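Local coordinates for histone-lysine N-methyltransferase SETMAR (PDB 3F2K), which joins a histone lysine methyltransferase to a DNA-binding mariner transposase domain, the part described here, and acts in double-strand break repair and restart of stalled replication forks, at residues E28-R33 with G124-H129; E107-L112 with L147-L152; I77-A82 with T205-L210; N12-V17 with P153-S158. All coordinates share one frame; numbering follows the deposited sequence. Where two conformers were deposited one is given.

Contact 1 (E28-R33 with G124-H129); sequences EPFLDR and GPILLH
Phe30 meets Ile126 through the base of its side chain: CB lies 3.8 Å from Ile126 CD1, and the two side chains cross at about a right angle. CG of Phe30 stands between its own backbone N and carbonyl carbon (chi1 64°), which carries the ring past the end of the isoleucine, so that the methyl reaches ring atom CD1 obliquely at 3.9 Å. Its carbonyl O accepts from Arg33 N, closing a short 3-10 turn that brings Arg33 up to segment 124-129.

Arg33 carries most of the contact, by both backbone and side chain. Its O accepts from Ile126 N at 3.0 Å, and Pro125 CA approaches the same oxygen at 3.5 Å in a CA-H...O contact. The bend at chi3 (53°) folds the guanidinium back so that two nitrogens take one oxygen side-on. Arg33 NE lies 2.9 Å from Gly124 O, with an N-H...O angle of 156°, and Arg33 NH2 lies 3.1 Å from Gly124 O. The oxygen sits close to the guanidinium plane, which fixes the rotation of that group, while Ile126 CD1 covers one face, 3.8 Å from Arg33 CZ. One methyl thus separates the aromatic from the cationic group.

The joint stands where helix 8-27 gives way to strand 34-43. Arg24 makes a cation-pi contact with the Phe30 ring, Asn25 OD1 hydrogen-bonds Phe30 N, and Trp214 of helix 202-219 packs on the ring. Beyond Arg33, strand 34-43 pairs in parallel with strand 126-128, Val35 bonding to Ile126 and Leu128, while strand 150-151 runs along the other edge.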
loop_
_atom_site.group_PDB
_atom_site.type_symbol
_atom_site.label_atom_id
_atom_site.label_comp_id
_atom_site.label_asym_id
_atom_site.label_seq_id
_atom_site.Cartn_x
_atom_site.Cartn_y
_atom_site.Cartn_z
ATOM N N GLU A 28 -16.454 5.024 14.329
ATOM C CA GLU A 28 -17.035 5.139 13.022
ATOM C C GLU A 28 -16.197 4.311 12.044
ATOM O O GLU A 28 -15.213 4.816 11.512
ATOM C CB GLU A 28 -17.009 6.596 12.548
ATOM C CG GLU A 28 -17.428 7.639 13.576
ATOM C CD GLU A 28 -17.312 9.050 13.038
ATOM O OE1 GLU A 28 -16.176 9.607 13.016
ATOM O OE2 GLU A 28 -18.380 9.599 12.655
ATOM N N PRO A 29 -16.573 3.043 11.821
ATOM C CA PRO A 29 -15.782 2.126 10.990
ATOM C C PRO A 29 -15.524 2.742 9.624
ATOM O O PRO A 29 -16.459 3.291 8.971
ATOM C CB PRO A 29 -16.655 0.866 10.890
ATOM C CG PRO A 29 -17.555 0.965 12.093
ATOM C CD PRO A 29 -17.785 2.395 12.370
ATOM N N PHE A 30 -14.252 2.678 9.232
ATOM C CA PHE A 30 -13.795 3.238 7.965
ATOM C C PHE A 30 -12.906 2.310 7.104
ATOM O O PHE A 30 -12.485 2.714 6.015
ATOM C CB PHE A 30 -13.001 4.518 8.248
ATOM C CG PHE A 30 -11.757 4.285 9.028
ATOM C CD1 PHE A 30 -10.536 3.972 8.363
ATOM C CD2 PHE A 30 -11.761 4.422 10.424
ATOM C CE1 PHE A 30 -9.327 3.749 9.119
ATOM C CE2 PHE A 30 -10.598 4.254 11.158
ATOM C CZ PHE A 30 -9.370 3.901 10.512
ATOM N N LEU A 31 -12.648 1.082 7.561
ATOM C CA LEU A 31 -11.776 0.167 6.774
ATOM C C LEU A 31 -12.173 0.010 5.320
ATOM O O LEU A 31 -11.298 -0.085 4.456
ATOM C CB LEU A 31 -11.559 -1.229 7.442
ATOM C CG LEU A 31 -10.920 -1.168 8.849
ATOM C CD1 LEU A 31 -10.574 -2.544 9.354
ATOM C CD2 LEU A 31 -9.644 -0.311 9.001
ATOM N N ASP A 32 -13.494 -0.056 5.075
ATOM C CA ASP A 32 -14.084 -0.204 3.745
ATOM C C ASP A 32 -13.751 0.951 2.781
ATOM O O ASP A 32 -13.835 0.761 1.547
ATOM C CB ASP A 32 -15.631 -0.419 3.853
ATOM C CG ASP A 32 -16.428 0.883 4.229
ATOM O OD1 ASP A 32 -16.164 1.563 5.238
ATOM O OD2 ASP A 32 -17.388 1.219 3.494
ATOM N N ARG A 33 -13.379 2.107 3.334
ATOM C CA ARG A 33 -13.064 3.287 2.507
ATOM C C ARG A 33 -11.556 3.385 2.251
ATOM O O ARG A 33 -11.118 4.175 1.418
ATOM C CB ARG A 33 -13.586 4.580 3.169
ATOM C CG ARG A 33 -15.134 4.552 3.500
ATOM C CD ARG A 33 -15.482 5.628 4.591
ATOM N NE ARG A 33 -14.981 6.930 4.201
ATOM C CZ ARG A 33 -14.828 7.924 5.023
ATOM N NH1 ARG A 33 -15.162 7.778 6.301
ATOM N NH2 ARG A 33 -14.357 9.095 4.577
ATOM N N GLY A 124 -16.092 9.244 1.031
ATOM C CA GLY A 124 -14.894 9.438 0.233
ATOM C C GLY A 124 -13.789 8.491 0.634
ATOM O O GLY A 124 -13.814 7.932 1.725
ATOM N N PRO A 125 -12.844 8.259 -0.291
ATOM C CA PRO A 125 -11.783 7.325 -0.052
ATOM C C PRO A 125 -10.747 7.895 0.952
ATOM O O PRO A 125 -10.655 9.104 1.099
ATOM C CB PRO A 125 -11.146 7.157 -1.418
ATOM C CG PRO A 125 -11.319 8.598 -2.087
ATOM C CD PRO A 125 -12.744 8.962 -1.607
ATOM N N ILE A 126 -10.011 6.999 1.604
ATOM C CA ILE A 126 -9.008 7.384 2.595
ATOM C C ILE A 126 -7.722 6.694 2.178
ATOM O O ILE A 126 -7.694 5.497 2.014
ATOM C CB ILE A 126 -9.414 6.864 4.039
ATOM C CG1 ILE A 126 -10.761 7.469 4.495
ATOM C CG2 ILE A 126 -8.249 7.192 5.061
ATOM C CD1 ILE A 126 -11.289 6.802 5.812
ATOM N N LEU A 127 -6.665 7.450 1.897
ATOM C CA LEU A 127 -5.458 6.797 1.386
ATOM C C LEU A 127 -4.530 6.485 2.562
ATOM O O LEU A 127 -4.292 7.365 3.436
ATOM C CB LEU A 127 -4.757 7.718 0.365
ATOM C CG LEU A 127 -3.460 7.156 -0.148
ATOM C CD1 LEU A 127 -3.664 5.807 -0.934
ATOM C CD2 LEU A 127 -2.842 8.209 -1.071
ATOM N N LEU A 128 -4.031 5.229 2.593
ATOM C CA LEU A 128 -3.003 4.812 3.576
ATOM C C LEU A 128 -1.747 4.512 2.781
ATOM O O LEU A 128 -1.683 3.574 2.000
ATOM C CB LEU A 128 -3.482 3.505 4.220
ATOM C CG LEU A 128 -2.588 2.817 5.282
ATOM C CD1 LEU A 128 -1.862 3.743 6.114
ATOM C CD2 LEU A 128 -3.529 1.708 6.011
ATOM N N HIS A 129 -0.741 5.345 3.001
ATOM C CA HIS A 129 0.514 5.185 2.340
ATOM C C HIS A 129 1.634 5.711 3.265
ATOM O O HIS A 129 1.386 6.463 4.198
ATOM C CB HIS A 129 0.534 5.835 0.907
ATOM C CG HIS A 129 0.455 7.334 0.814
ATOM N ND1 HIS A 129 0.117 8.207 1.836
ATOM C CD2 HIS A 129 0.607 8.120 -0.290
ATOM C CE1 HIS A 129 0.100 9.448 1.369
ATOM N NE2 HIS A 129 0.411 9.418 0.091
#

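Contact 2 (E107-L112 with L147-L152); sequences EMNQKL and LGYEVL
Tyr149 pushes the hydroxyl end of its ring into helix 98-115, among the side chains of Met108, Asn109 and Leu112. Its OH donates to Asn109 OD1 at 2.6 Å. The C=O...O angle is 120°, and the hydroxyl is tilted somewhat from the carbonyl plane. Asn109 reaches this position with CG anti to its backbone N (chi1 -173°), which lays the amide alongside the ring rim: OD1 comes within 3.1 Å of Tyr149 CE2, with amide and ring planes 73° apart. The side chains slide past each other in opposite directions, and OD1 meets the ring at its edge, near its plane.

Leu147, two residues before Tyr149, approaches the same asparagine, its CD1 3.8 Å from Asn109 CB, with both methyls near ND2. Met108, deposited as selenomethionine, adds a Met-aromatic contact, SE lying 5.5 Å from the Tyr149 ring centroid in an oblique position. Its chain is bent twice, which brings Met108 CE to 3.8 Å from Tyr149 CZ. Leu112 CD2 meets Tyr149 OH at 3.4 Å. A buried polar pair is therefore enclosed by apolar groups.

Gly148, with positive phi, ends helix 140-147 in a Schellman motif and turns the chain so that Tyr149 can point at the other helix. The arrangement belongs to the RNase H-like fold of DDE transposases, in which a helix packed across the central sheet meets the approach to edge strand 150-151.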
loop_
_atom_site.group_PDB
_atom_site.type_symbol
_atom_site.label_atom_id
_atom_site.label_comp_id
_atom_site.label_asym_id
_atom_site.label_seq_id
_atom_site.Cartn_x
_atom_site.Cartn_y
_atom_site.Cartn_z
ATOM N N GLU A 107 -4.750 8.496 -12.161
ATOM C CA GLU A 107 -5.092 7.306 -12.981
ATOM C C GLU A 107 -5.761 6.277 -12.079
ATOM O O GLU A 107 -6.785 5.704 -12.482
ATOM C CB GLU A 107 -3.840 6.697 -13.619
ATOM C CG GLU A 107 -4.160 5.576 -14.621
ATOM C CD GLU A 107 -2.941 5.004 -15.335
ATOM O OE1 GLU A 107 -1.864 5.638 -15.309
ATOM O OE2 GLU A 107 -3.092 3.899 -15.939
HETATM N N MSE A 108 -5.152 6.033 -10.913
HETATM C CA MSE A 108 -5.758 5.089 -9.915
HETATM C C MSE A 108 -7.221 5.490 -9.578
HETATM O O MSE A 108 -8.090 4.607 -9.493
HETATM C CB MSE A 108 -4.956 5.044 -8.639
HETATM C CG MSE A 108 -5.638 4.126 -7.495
HETATM SE SE MSE A 108 -6.803 5.037 -6.452
HETATM C CE MSE A 108 -5.679 6.482 -5.740
ATOM N N ASN A 109 -7.434 6.780 -9.328
ATOM C CA ASN A 109 -8.731 7.244 -8.970
ATOM C C ASN A 109 -9.756 7.005 -10.119
ATOM O O ASN A 109 -10.930 6.670 -9.844
ATOM C CB ASN A 109 -8.689 8.712 -8.533
ATOM C CG ASN A 109 -10.037 9.184 -7.977
ATOM O OD1 ASN A 109 -10.504 8.670 -6.966
ATOM N ND2 ASN A 109 -10.710 10.128 -8.727
ATOM N N GLN A 110 -9.316 7.124 -11.389
ATOM C CA GLN A 110 -10.273 6.874 -12.466
ATOM C C GLN A 110 -10.703 5.387 -12.427
ATOM O O GLN A 110 -11.875 5.018 -12.676
ATOM C CB GLN A 110 -9.703 7.195 -13.836
ATOM C CG GLN A 110 -9.315 8.668 -13.972
ATOM C CD GLN A 110 -8.817 8.900 -15.415
ATOM O OE1 GLN A 110 -7.796 8.362 -15.844
ATOM N NE2 GLN A 110 -9.600 9.627 -16.159
ATOM N N LYS A 111 -9.736 4.529 -12.201
ATOM C CA LYS A 111 -10.056 3.089 -12.105
ATOM C C LYS A 111 -10.957 2.740 -10.933
ATOM O O LYS A 111 -11.827 1.871 -11.066
ATOM C CB LYS A 111 -8.765 2.246 -12.068
ATOM C CG LYS A 111 -8.024 2.289 -13.388
ATOM C CD LYS A 111 -6.715 1.596 -13.307
ATOM C CE LYS A 111 -5.989 1.552 -14.659
ATOM N NZ LYS A 111 -4.855 0.528 -14.577
ATOM N N LEU A 112 -10.737 3.396 -9.790
ATOM C CA LEU A 112 -11.551 3.197 -8.596
ATOM C C LEU A 112 -12.975 3.620 -8.920
ATOM O O LEU A 112 -13.952 2.911 -8.577
ATOM C CB LEU A 112 -10.999 4.060 -7.457
ATOM C CG LEU A 112 -11.796 4.017 -6.165
ATOM C CD1 LEU A 112 -11.830 2.541 -5.638
ATOM C CD2 LEU A 112 -11.268 4.979 -5.087
ATOM N N LEU A 147 -9.116 15.571 -5.472
ATOM C CA LEU A 147 -9.940 14.421 -5.770
ATOM C C LEU A 147 -10.764 13.955 -4.609
ATOM O O LEU A 147 -11.520 12.988 -4.766
ATOM C CB LEU A 147 -9.083 13.275 -6.301
ATOM C CG LEU A 147 -8.327 13.488 -7.618
ATOM C CD1 LEU A 147 -7.544 12.254 -7.880
ATOM C CD2 LEU A 147 -9.352 13.738 -8.836
ATOM N N GLY A 148 -10.592 14.603 -3.444
ATOM C CA GLY A 148 -11.423 14.300 -2.236
ATOM C C GLY A 148 -10.887 13.193 -1.340
ATOM O O GLY A 148 -11.654 12.597 -0.597
ATOM N N TYR A 149 -9.556 12.968 -1.350
ATOM C CA TYR A 149 -8.912 11.880 -0.486
ATOM C C TYR A 149 -8.469 12.417 0.859
ATOM O O TYR A 149 -7.724 13.396 0.940
ATOM C CB TYR A 149 -7.699 11.213 -1.203
ATOM C CG TYR A 149 -8.028 10.223 -2.293
ATOM C CD1 TYR A 149 -7.759 8.853 -2.135
ATOM C CD2 TYR A 149 -8.526 10.660 -3.559
ATOM C CE1 TYR A 149 -8.062 7.941 -3.129
ATOM C CE2 TYR A 149 -8.851 9.750 -4.559
ATOM C CZ TYR A 149 -8.633 8.371 -4.323
ATOM O OH TYR A 149 -8.935 7.471 -5.300
ATOM N N GLU A 150 -8.972 11.819 1.955
ATOM C CA GLU A 150 -8.332 11.998 3.221
ATOM C C GLU A 150 -7.036 11.137 3.247
ATOM O O GLU A 150 -6.964 10.100 2.584
ATOM C CB GLU A 150 -9.291 11.541 4.329
ATOM C CG GLU A 150 -8.678 11.681 5.676
ATOM C CD GLU A 150 -9.514 11.004 6.808
ATOM O OE1 GLU A 150 -10.687 10.626 6.576
ATOM O OE2 GLU A 150 -8.889 10.873 7.907
ATOM N N VAL A 151 -6.021 11.596 3.985
ATOM C CA VAL A 151 -4.839 10.736 4.196
ATOM C C VAL A 151 -4.824 10.257 5.645
ATOM O O VAL A 151 -4.952 11.053 6.588
ATOM C CB VAL A 151 -3.518 11.442 3.827
ATOM C CG1 VAL A 151 -2.282 10.486 4.093
ATOM C CG2 VAL A 151 -3.516 11.779 2.283
ATOM N N LEU A 152 -4.656 8.938 5.807
ATOM C CA LEU A 152 -4.635 8.333 7.126
ATOM C C LEU A 152 -3.255 8.590 7.788
ATOM O O LEU A 152 -2.191 8.581 7.086
ATOM C CB LEU A 152 -5.000 6.849 7.003
ATOM C CG LEU A 152 -5.591 6.087 8.166
ATOM C CD1 LEU A 152 -6.971 6.685 8.589
ATOM C CD2 LEU A 152 -5.627 4.576 7.821
#

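Contact 3 (I77-A82 with T205-L210); sequences IWWSAA and TGINQL
The shortest polar bond here, 2.9 Å from Leu210 N to Ile207 O, lies within the helix turn that carries Ile207, the residue that meets Trp79 and Ala81. No hydrogen bond crosses to segment 77-82; the join is apolar. Ile207 was modelled in two conformers. In the one described it sets CG1 beside its backbone N (chi1 -64°) and thereby directs it at segment 77-82, 3.6 Å from Trp79 CZ3 and 3.8 Å from Ala81 CB, while CD1 stays beside the indole rim; these details are less certain for the other conformer.

In this RNase H-like catalytic domain the strand leaves the central sheet at Ser80, whose OG accepts from Ala82 N at 3.2 Å in an ST turn. Helix 202-219 runs across it: the axes of strand 77-80 and helix 205-210 approach to 9.4 Å at 69°. Gly206 CA meets the indole at its edge, 4.1 Å from Trp79 CH2; a CB there would clash with that atom, so the ring fits because glycine has none. An alanine in place of Trp79 would lose the NE1 bond to Thr164 OG1 and is likely to open a gap beside Ile207 and Gly206. The Trp79 side chain lies about 7 Å from that of magnesium-binding Asp38.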
loop_
_atom_site.group_PDB
_atom_site.type_symbol
_atom_site.label_atom_id
_atom_site.label_comp_id
_atom_site.label_asym_id
_atom_site.label_seq_id
_atom_site.Cartn_x
_atom_site.Cartn_y
_atom_site.Cartn_z
ATOM N N ILE A 77 1.508 -0.809 -6.375
ATOM C CA ILE A 77 0.185 -1.430 -6.373
ATOM C C ILE A 77 -0.744 -0.652 -5.447
ATOM O O ILE A 77 -0.380 -0.253 -4.318
ATOM C CB ILE A 77 0.237 -2.940 -5.987
ATOM C CG1 ILE A 77 -1.173 -3.579 -6.146
ATOM C CG2 ILE A 77 0.806 -3.131 -4.603
ATOM C CD1 ILE A 77 -1.233 -5.091 -5.881
ATOM N N TRP A 78 -1.961 -0.456 -5.926
ATOM C CA TRP A 78 -2.983 0.238 -5.246
ATOM C C TRP A 78 -4.190 -0.691 -5.117
ATOM O O TRP A 78 -4.665 -1.251 -6.100
ATOM C CB TRP A 78 -3.448 1.463 -6.095
ATOM C CG TRP A 78 -2.325 2.427 -6.517
ATOM C CD1 TRP A 78 -1.401 2.244 -7.516
ATOM C CD2 TRP A 78 -2.075 3.675 -5.962
ATOM N NE1 TRP A 78 -0.599 3.322 -7.627
ATOM C CE2 TRP A 78 -0.975 4.220 -6.657
ATOM C CE3 TRP A 78 -2.666 4.407 -4.903
ATOM C CZ2 TRP A 78 -0.430 5.446 -6.329
ATOM C CZ3 TRP A 78 -2.126 5.602 -4.575
ATOM C CH2 TRP A 78 -1.041 6.142 -5.313
ATOM N N TRP A 79 -4.787 -0.707 -3.935
ATOM C CA TRP A 79 -5.901 -1.643 -3.670
ATOM C C TRP A 79 -6.724 -1.286 -2.430
ATOM O O TRP A 79 -6.306 -0.504 -1.558
ATOM C CB TRP A 79 -5.339 -3.065 -3.535
ATOM C CG TRP A 79 -4.283 -3.180 -2.498
ATOM C CD1 TRP A 79 -2.972 -2.786 -2.581
ATOM C CD2 TRP A 79 -4.451 -3.797 -1.214
ATOM N NE1 TRP A 79 -2.295 -3.149 -1.429
ATOM C CE2 TRP A 79 -3.178 -3.781 -0.575
ATOM C CE3 TRP A 79 -5.539 -4.406 -0.579
ATOM C CZ2 TRP A 79 -2.972 -4.294 0.744
ATOM C CZ3 TRP A 79 -5.358 -4.968 0.727
ATOM C CH2 TRP A 79 -4.060 -4.875 1.382
ATOM N N SER A 80 -7.926 -1.870 -2.349
ATOM C CA SER A 80 -8.752 -1.748 -1.161
ATOM C C SER A 80 -9.255 -3.164 -0.740
ATOM O O SER A 80 -8.983 -4.179 -1.426
ATOM C CB SER A 80 -9.938 -0.880 -1.499
ATOM O OG SER A 80 -10.681 -1.589 -2.478
ATOM N N ALA A 81 -10.063 -3.195 0.309
ATOM C CA ALA A 81 -10.646 -4.460 0.749
ATOM C C ALA A 81 -11.502 -5.073 -0.367
ATOM O O ALA A 81 -11.700 -6.300 -0.376
ATOM C CB ALA A 81 -11.514 -4.269 2.012
ATOM N N ALA A 82 -12.006 -4.243 -1.290
ATOM C CA ALA A 82 -12.847 -4.760 -2.334
ATOM C C ALA A 82 -12.061 -5.447 -3.441
ATOM O O ALA A 82 -12.653 -6.220 -4.216
ATOM C CB ALA A 82 -13.784 -3.662 -2.908
ATOM N N THR A 205 -8.595 -9.525 3.538
ATOM C CA THR A 205 -7.700 -10.087 4.582
ATOM C C THR A 205 -6.679 -9.048 5.032
ATOM O O THR A 205 -6.519 -8.809 6.227
ATOM C CB THR A 205 -6.966 -11.348 4.127
ATOM O OG1 THR A 205 -7.897 -12.358 3.705
ATOM C CG2 THR A 205 -6.108 -11.954 5.265
ATOM N N GLY A 206 -5.931 -8.492 4.071
ATOM C CA GLY A 206 -4.908 -7.519 4.410
ATOM C C GLY A 206 -5.430 -6.297 5.148
ATOM O O GLY A 206 -4.830 -5.864 6.129
ATOM N N ILE A 207 -6.539 -5.754 4.646
ATOM C CA ILE A 207 -7.135 -4.559 5.187
ATOM C C ILE A 207 -7.594 -4.845 6.605
ATOM O O ILE A 207 -7.195 -4.161 7.546
ATOM C CB ILE A 207 -8.370 -4.098 4.343
ATOM C CG1 ILE A 207 -7.902 -3.724 2.943
ATOM C CG2 ILE A 207 -9.113 -2.962 5.066
ATOM C CD1 ILE A 207 -7.032 -2.492 2.902
ATOM N N ASN A 208 -8.411 -5.877 6.725
ATOM C CA ASN A 208 -9.064 -6.238 8.020
ATOM C C ASN A 208 -8.082 -6.559 9.178
ATOM O O ASN A 208 -8.341 -6.234 10.361
ATOM C CB ASN A 208 -10.168 -7.264 7.745
ATOM C CG ASN A 208 -11.376 -6.584 7.107
ATOM O OD1 ASN A 208 -12.025 -5.745 7.751
ATOM N ND2 ASN A 208 -11.692 -6.919 5.840
ATOM N N GLN A 209 -6.917 -7.051 8.793
ATOM C CA GLN A 209 -5.836 -7.312 9.769
ATOM C C GLN A 209 -5.376 -6.046 10.451
ATOM O O GLN A 209 -4.782 -6.152 11.494
ATOM C CB GLN A 209 -4.662 -8.008 9.116
ATOM C CG GLN A 209 -4.969 -9.492 9.079
ATOM C CD GLN A 209 -3.932 -10.325 8.368
ATOM O OE1 GLN A 209 -2.968 -9.806 7.856
ATOM N NE2 GLN A 209 -4.146 -11.653 8.352
ATOM N N LEU A 210 -5.646 -4.852 9.879
ATOM C CA LEU A 210 -5.192 -3.632 10.536
ATOM C C LEU A 210 -5.601 -3.518 12.002
ATOM O O LEU A 210 -4.800 -3.002 12.834
ATOM C CB LEU A 210 -5.679 -2.343 9.800
ATOM C CG LEU A 210 -5.004 -1.986 8.474
ATOM C CD1 LEU A 210 -5.818 -0.889 7.754
ATOM C CD2 LEU A 210 -3.553 -1.456 8.787
#

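Contact 4 (N12-V17 with P153-S158); sequences NRRFEV and PHPPYS
Apolar contacts dominate this joint, with Pro155 set against one side of helix 8-27. Its CB lies 3.8 Å from Arg13 CG and equally far from Arg14 CA, while its CD meets Val17 CG1 at 3.8 Å. Both arginine side chains cross the proline at about a right angle. Val17 CG1 also reaches Pro153 CB, at 4.1 Å.

The hydrogen bond across the segments runs from Arg14 NH1 to Ser158 OG, 2.9 Å long with an N-H...O angle of 152°. A bend at chi3 (45°) brings the guanidinium edge to the hydroxyl. Ser158 OG also lies 2.8 Å from Pro156 O and close to Pro155 O.

By charge, Arg13 NH1 bridges to Glu16 OE1 at 3.3 Å within the helix, whereas buried Arg14 pairs with Asp160 and donates to Gly222 O and Ser223 O. A leucine in place of Arg14 would probably leave the Asp160 carboxylate without its mate and the Ser158 turn untied from the helix.

This proline-rich loop links strand 150-151 to helix 163-176, which in mariner transposases carries the third catalytic carboxylate, here an asparagine, with loss of transposase activity; the side chain of Ser158 lies about 10 Å from the bound magnesium ion.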
loop_
_atom_site.group_PDB
_atom_site.type_symbol
_atom_site.label_atom_id
_atom_site.label_comp_id
_atom_site.label_asym_id
_atom_site.label_seq_id
_atom_site.Cartn_x
_atom_site.Cartn_y
_atom_site.Cartn_z
ATOM N N ASN A 12 6.598 5.855 20.468
ATOM C CA ASN A 12 5.486 6.744 20.882
ATOM C C ASN A 12 4.544 7.107 19.736
ATOM O O ASN A 12 3.339 7.003 19.891
ATOM C CB ASN A 12 6.030 8.002 21.572
ATOM C CG ASN A 12 6.662 7.675 22.920
ATOM O OD1 ASN A 12 6.560 6.542 23.402
ATOM N ND2 ASN A 12 7.357 8.650 23.501
ATOM N N ARG A 13 5.106 7.532 18.602
ATOM C CA ARG A 13 4.290 7.807 17.422
ATOM C C ARG A 13 3.471 6.596 16.952
ATOM O O ARG A 13 2.300 6.729 16.598
ATOM C CB ARG A 13 5.200 8.244 16.273
ATOM C CG ARG A 13 4.409 8.730 15.054
ATOM C CD ARG A 13 3.641 10.032 15.339
ATOM N NE ARG A 13 2.964 10.477 14.105
ATOM C CZ ARG A 13 1.702 10.867 14.056
ATOM N NH1 ARG A 13 1.003 10.932 15.170
ATOM N NH2 ARG A 13 1.154 11.228 12.892
ATOM N N ARG A 14 4.104 5.418 16.905
ATOM C CA ARG A 14 3.409 4.161 16.549
ATOM C C ARG A 14 2.281 3.884 17.515
ATOM O O ARG A 14 1.158 3.546 17.063
ATOM C CB ARG A 14 4.349 2.925 16.508
ATOM C CG ARG A 14 5.407 3.034 15.391
ATOM C CD ARG A 14 6.524 1.972 15.537
ATOM N NE ARG A 14 5.982 0.639 15.828
ATOM C CZ ARG A 14 5.601 -0.275 14.930
ATOM N NH1 ARG A 14 5.553 0.015 13.599
ATOM N NH2 ARG A 14 5.159 -1.455 15.386
ATOM N N PHE A 15 2.542 4.087 18.800
ATOM C CA PHE A 15 1.526 3.767 19.807
ATOM C C PHE A 15 0.366 4.752 19.641
ATOM O O PHE A 15 -0.768 4.324 19.628
ATOM C CB PHE A 15 2.107 3.855 21.213
ATOM C CG PHE A 15 1.120 3.550 22.320
ATOM C CD1 PHE A 15 1.203 2.339 22.995
ATOM C CD2 PHE A 15 0.134 4.476 22.692
ATOM C CE1 PHE A 15 0.293 2.003 24.024
ATOM C CE2 PHE A 15 -0.802 4.179 23.719
ATOM C CZ PHE A 15 -0.698 2.952 24.424
ATOM N N GLU A 16 0.679 6.045 19.495
ATOM C CA GLU A 16 -0.309 7.115 19.405
ATOM C C GLU A 16 -1.221 6.857 18.204
ATOM O O GLU A 16 -2.466 6.794 18.341
ATOM C CB GLU A 16 0.439 8.478 19.328
ATOM C CG GLU A 16 -0.395 9.836 19.355
ATOM C CD GLU A 16 0.492 11.160 19.093
ATOM O OE1 GLU A 16 1.555 11.145 18.388
ATOM O OE2 GLU A 16 0.097 12.271 19.579
ATOM N N VAL A 17 -0.608 6.665 17.049
ATOM C CA VAL A 17 -1.407 6.421 15.798
ATOM C C VAL A 17 -2.222 5.157 15.874
ATOM O O VAL A 17 -3.397 5.174 15.526
ATOM C CB VAL A 17 -0.508 6.346 14.548
ATOM C CG1 VAL A 17 -1.336 5.977 13.376
ATOM C CG2 VAL A 17 0.163 7.687 14.272
ATOM N N PRO A 153 -3.269 8.977 9.079
ATOM C CA PRO A 153 -2.048 9.106 9.822
ATOM C C PRO A 153 -1.263 7.767 9.676
ATOM O O PRO A 153 -1.858 6.704 9.766
ATOM C CB PRO A 153 -2.560 9.261 11.311
ATOM C CG PRO A 153 -3.930 9.885 11.125
ATOM C CD PRO A 153 -4.471 9.250 9.915
ATOM N N HIS A 154 0.030 7.848 9.453
ATOM C CA HIS A 154 0.880 6.625 9.390
ATOM C C HIS A 154 2.223 6.916 10.053
ATOM O O HIS A 154 2.849 7.923 9.732
ATOM C CB HIS A 154 1.170 6.220 7.942
ATOM C CG HIS A 154 1.823 4.869 7.853
ATOM N ND1 HIS A 154 3.170 4.702 7.614
ATOM C CD2 HIS A 154 1.327 3.638 8.092
ATOM C CE1 HIS A 154 3.458 3.406 7.630
ATOM N NE2 HIS A 154 2.361 2.741 7.923
ATOM N N PRO A 155 2.623 6.089 11.049
ATOM C CA PRO A 155 3.887 6.391 11.731
ATOM C C PRO A 155 5.114 5.929 10.965
ATOM O O PRO A 155 5.062 4.904 10.262
ATOM C CB PRO A 155 3.779 5.591 13.059
ATOM C CG PRO A 155 2.851 4.397 12.756
ATOM C CD PRO A 155 1.899 4.942 11.630
ATOM N N PRO A 156 6.222 6.677 11.049
ATOM C CA PRO A 156 7.420 6.294 10.353
ATOM C C PRO A 156 7.908 4.908 10.797
ATOM O O PRO A 156 7.532 4.430 11.868
ATOM C CB PRO A 156 8.412 7.427 10.724
ATOM C CG PRO A 156 7.445 8.627 10.941
ATOM C CD PRO A 156 6.332 8.012 11.673
ATOM N N TYR A 157 8.726 4.280 9.947
ATOM C CA TYR A 157 9.334 2.995 10.229
ATOM C C TYR A 157 8.368 1.919 10.594
ATOM O O TYR A 157 8.636 1.138 11.500
ATOM C CB TYR A 157 10.436 3.177 11.297
ATOM C CG TYR A 157 11.475 4.147 10.831
ATOM C CD1 TYR A 157 12.397 3.783 9.848
ATOM C CD2 TYR A 157 11.508 5.455 11.329
ATOM C CE1 TYR A 157 13.366 4.698 9.397
ATOM C CE2 TYR A 157 12.450 6.377 10.869
ATOM C CZ TYR A 157 13.372 5.985 9.929
ATOM O OH TYR A 157 14.310 6.889 9.495
ATOM N N SER A 158 7.215 1.893 9.918
ATOM C CA SER A 158 6.160 0.960 10.307
ATOM C C SER A 158 5.591 0.187 9.054
ATOM O O SER A 158 4.403 0.288 8.767
ATOM C CB SER A 158 5.017 1.767 11.007
ATOM O OG SER A 158 5.526 2.527 12.095
HETATM O O HOH W 1 2.266 10.400 10.920
#

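How the contacts relate
Contacts 2 and 3 are largely buried, whereas contacts 1 and 4 are only partly so; contact 4 lies farthest from the centre of the chain and contact 3 nearest. Contacts 1 and 2 share the sheet edge: strands 126-128 and 150-151 are neighbours, with Leu127 N 2.8 Å from Glu150 O. Contacts 1 and 4 both use helix 8-27 or the loop that follows it. Their chemistry differs: the two partly buried joints both include an arginine bonded to an oxygen, in contact 4 beside proline packing, contact 2 encloses a single neutral hydrogen bond, and contact 3 is apolar. Contact 3 reaches contact 1 through Leu31 and Ile207, but has no touch with contact 4, about 7 Å away at the nearest atoms.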